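Local coordinates for protein glutamyl endopeptidase (Staphylococcus epidermidis, PDB 6PYM) that probably cleaves proteins preferentially after glutamate and aspartate residues, as a secreted serine protease of the trypsin-like fold, at residues 9-14 with 143-148. The protein carries 1 engineered substitution. Residues are numbered along the deposited sequence; the frame is centred on the assembly and turned at random.
Sequences HQIFNT and MWESVG
Gln10 lays its CB over one face of the Trp144 indole where the N-terminal strand 8-11 pairs antiparallel with strand 143-154, at the margin of the second, C-terminal sheet of this trypsin-like, two-barrel protease. The strand precedes the first barrel in sequence but pairs with the sheet of the second half. His9 and Glu145 form a hydrogen-bonded pair, with Glu145 N to His9 O at 2.8 Å nearly straight (171°). Gln10 and Trp144 make the adjoining non-hydrogen-bonded pair. Here the packing is close: Gln10 CB stands 3.6 Å from the centroid of the Trp144 six-membered ring, only 5° off its normal, a CH-pi contact. With CG anti to the backbone N, the extended Gln10 chain carries its amide along the ring, the two planes 18° apart, and OE1 meets the ring at CZ2. Trp144 NE1 is held separately by Thr142 OG1.

On the other sheet face, buried Met143 puts SD against Ile11 CB, and its chain, bent at the last torsion, sets CE 3.7 Å from Thr14 CB. Ile11 CD1 rests on Glu145 CB, whereas the Glu145 carboxylate extends to Tyr19 OH. By contrast, exposed His9, on the same face as Ile11 and Met143, is the loose end, and its imidazole meets the strand through water: one molecule lies in the ring plane at ND1 and also bonds Glu145 O. Near Met143 a second water accepts from Gln10 NE2 and Met143 N while donating to Ile11 O at 2.8 Å.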
loop_
_atom_site.group_PDB
_atom_site.type_symbol
_atom_site.label_atom_id
_atom_site.label_comp_id
_atom_site.label_asym_id
_atom_site.label_seq_id
_atom_site.Cartn_x
_atom_site.Cartn_y
_atom_site.Cartn_z
ATOM N N HIS A 9 -2.021 11.968 -10.711
ATOM C CA HIS A 9 -2.217 11.557 -12.092
ATOM C C HIS A 9 -2.579 10.084 -12.133
ATOM O O HIS A 9 -2.057 9.281 -11.350
ATOM C CB HIS A 9 -0.949 11.815 -12.915
ATOM C CG HIS A 9 -0.681 13.267 -13.136
ATOM N ND1 HIS A 9 0.120 14.016 -12.302
ATOM C CD2 HIS A 9 -1.167 14.123 -14.064
ATOM C CE1 HIS A 9 0.144 15.267 -12.730
ATOM N NE2 HIS A 9 -0.628 15.357 -13.798
ATOM N N GLN A 10 -3.462 9.730 -13.059
ATOM C CA GLN A 10 -3.924 8.361 -13.173
ATOM C C GLN A 10 -2.859 7.502 -13.838
ATOM O O GLN A 10 -2.141 7.956 -14.740
ATOM C CB GLN A 10 -5.214 8.314 -13.990
ATOM C CG GLN A 10 -5.830 6.928 -14.022
ATOM C CD GLN A 10 -7.208 6.896 -14.645
ATOM O OE1 GLN A 10 -7.720 7.918 -15.128
ATOM N NE2 GLN A 10 -7.835 5.721 -14.618
ATOM N N ILE A 11 -2.751 6.261 -13.372
ATOM C CA ILE A 11 -1.884 5.252 -13.964
ATOM C C ILE A 11 -2.740 4.350 -14.833
ATOM O O ILE A 11 -3.762 3.815 -14.385
ATOM C CB ILE A 11 -1.164 4.424 -12.885
ATOM C CG1 ILE A 11 -0.372 5.319 -11.927
ATOM C CG2 ILE A 11 -0.287 3.337 -13.530
ATOM C CD1 ILE A 11 0.610 6.224 -12.597
ATOM N N PHE A 12 -2.313 4.172 -16.079
ATOM C CA PHE A 12 -3.024 3.361 -17.057
ATOM C C PHE A 12 -2.360 2.018 -17.286
ATOM O O PHE A 12 -3.048 1.002 -17.434
ATOM C CB PHE A 12 -3.163 4.148 -18.364
ATOM C CG PHE A 12 -3.811 5.478 -18.154
ATOM C CD1 PHE A 12 -5.176 5.565 -18.011
ATOM C CD2 PHE A 12 -3.047 6.627 -18.013
ATOM C CE1 PHE A 12 -5.774 6.786 -17.783
ATOM C CE2 PHE A 12 -3.642 7.844 -17.789
ATOM C CZ PHE A 12 -5.000 7.919 -17.678
ATOM N N ASN A 13 -1.034 1.992 -17.291
ATOM C CA ASN A 13 -0.282 0.750 -17.462
ATOM C C ASN A 13 -0.024 0.125 -16.090
ATOM O O ASN A 13 1.105 0.018 -15.612
ATOM C CB ASN A 13 1.014 1.015 -18.217
ATOM C CG ASN A 13 0.766 1.511 -19.626
ATOM O OD1 ASN A 13 1.156 2.624 -19.985
ATOM N ND2 ASN A 13 0.087 0.708 -20.422
ATOM N N THR A 14 -1.120 -0.300 -15.461
ATOM C CA THR A 14 -1.091 -0.704 -14.056
ATOM C C THR A 14 -0.366 -2.017 -13.812
ATOM O O THR A 14 -0.053 -2.312 -12.649
ATOM C CB THR A 14 -2.507 -0.806 -13.489
ATOM O OG1 THR A 14 -3.252 -1.782 -14.234
ATOM C CG2 THR A 14 -3.213 0.536 -13.533
ATOM N N MET A 143 -6.174 3.643 -10.359
ATOM C CA MET A 143 -4.902 3.844 -9.676
ATOM C C MET A 143 -4.367 5.238 -9.982
ATOM O O MET A 143 -4.345 5.653 -11.150
ATOM C CB MET A 143 -3.902 2.782 -10.133
ATOM C CG MET A 143 -2.600 2.826 -9.359
ATOM S SD MET A 143 -1.260 1.818 -10.033
ATOM C CE MET A 143 -1.947 0.161 -9.926
ATOM N N TRP A 144 -3.940 5.954 -8.938
ATOM C CA TRP A 144 -3.458 7.321 -9.058
ATOM C C TRP A 144 -2.156 7.466 -8.292
ATOM O O TRP A 144 -2.004 6.929 -7.187
ATOM C CB TRP A 144 -4.491 8.347 -8.521
ATOM C CG TRP A 144 -5.728 8.331 -9.328
ATOM C CD1 TRP A 144 -6.669 7.348 -9.358
ATOM C CD2 TRP A 144 -6.147 9.321 -10.273
ATOM N NE1 TRP A 144 -7.652 7.655 -10.276
ATOM C CE2 TRP A 144 -7.348 8.861 -10.850
ATOM C CE3 TRP A 144 -5.622 10.548 -10.691
ATOM C CZ2 TRP A 144 -8.046 9.598 -11.812
ATOM C CZ3 TRP A 144 -6.307 11.266 -11.655
ATOM C CH2 TRP A 144 -7.508 10.791 -12.196
ATOM N N GLU A 145 -1.225 8.211 -8.868
ATOM C CA GLU A 145 0.060 8.523 -8.268
ATOM C C GLU A 145 0.061 9.984 -7.838
ATOM O O GLU A 145 -0.239 10.878 -8.642
ATOM C CB GLU A 145 1.152 8.299 -9.306
ATOM C CG GLU A 145 2.539 8.695 -8.888
ATOM C CD GLU A 145 3.552 8.368 -9.968
ATOM O OE1 GLU A 145 3.732 9.194 -10.895
ATOM O OE2 GLU A 145 4.137 7.267 -9.924
ATOM N N SER A 146 0.407 10.227 -6.579
ATOM C CA SER A 146 0.469 11.563 -6.000
ATOM C C SER A 146 1.919 11.904 -5.686
ATOM O O SER A 146 2.635 11.087 -5.100
ATOM C CB SER A 146 -0.370 11.599 -4.725
ATOM O OG SER A 146 -0.366 12.910 -4.190
ATOM N N VAL A 147 2.340 13.112 -6.058
ATOM C CA VAL A 147 3.740 13.529 -6.063
ATOM C C VAL A 147 3.975 14.579 -4.978
ATOM O O VAL A 147 3.210 15.543 -4.866
ATOM C CB VAL A 147 4.104 14.110 -7.442
ATOM C CG1 VAL A 147 5.479 14.754 -7.423
ATOM C CG2 VAL A 147 4.022 13.031 -8.520
ATOM N N GLY A 148 5.056 14.429 -4.221
ATOM C CA GLY A 148 5.409 15.448 -3.246
ATOM C C GLY A 148 6.721 15.138 -2.555
ATOM O O GLY A 148 7.567 14.422 -3.094
HETATM O O HOH W 1 1.274 13.054 -10.030
HETATM O O HOH W 2 -6.358 3.408 -13.288
#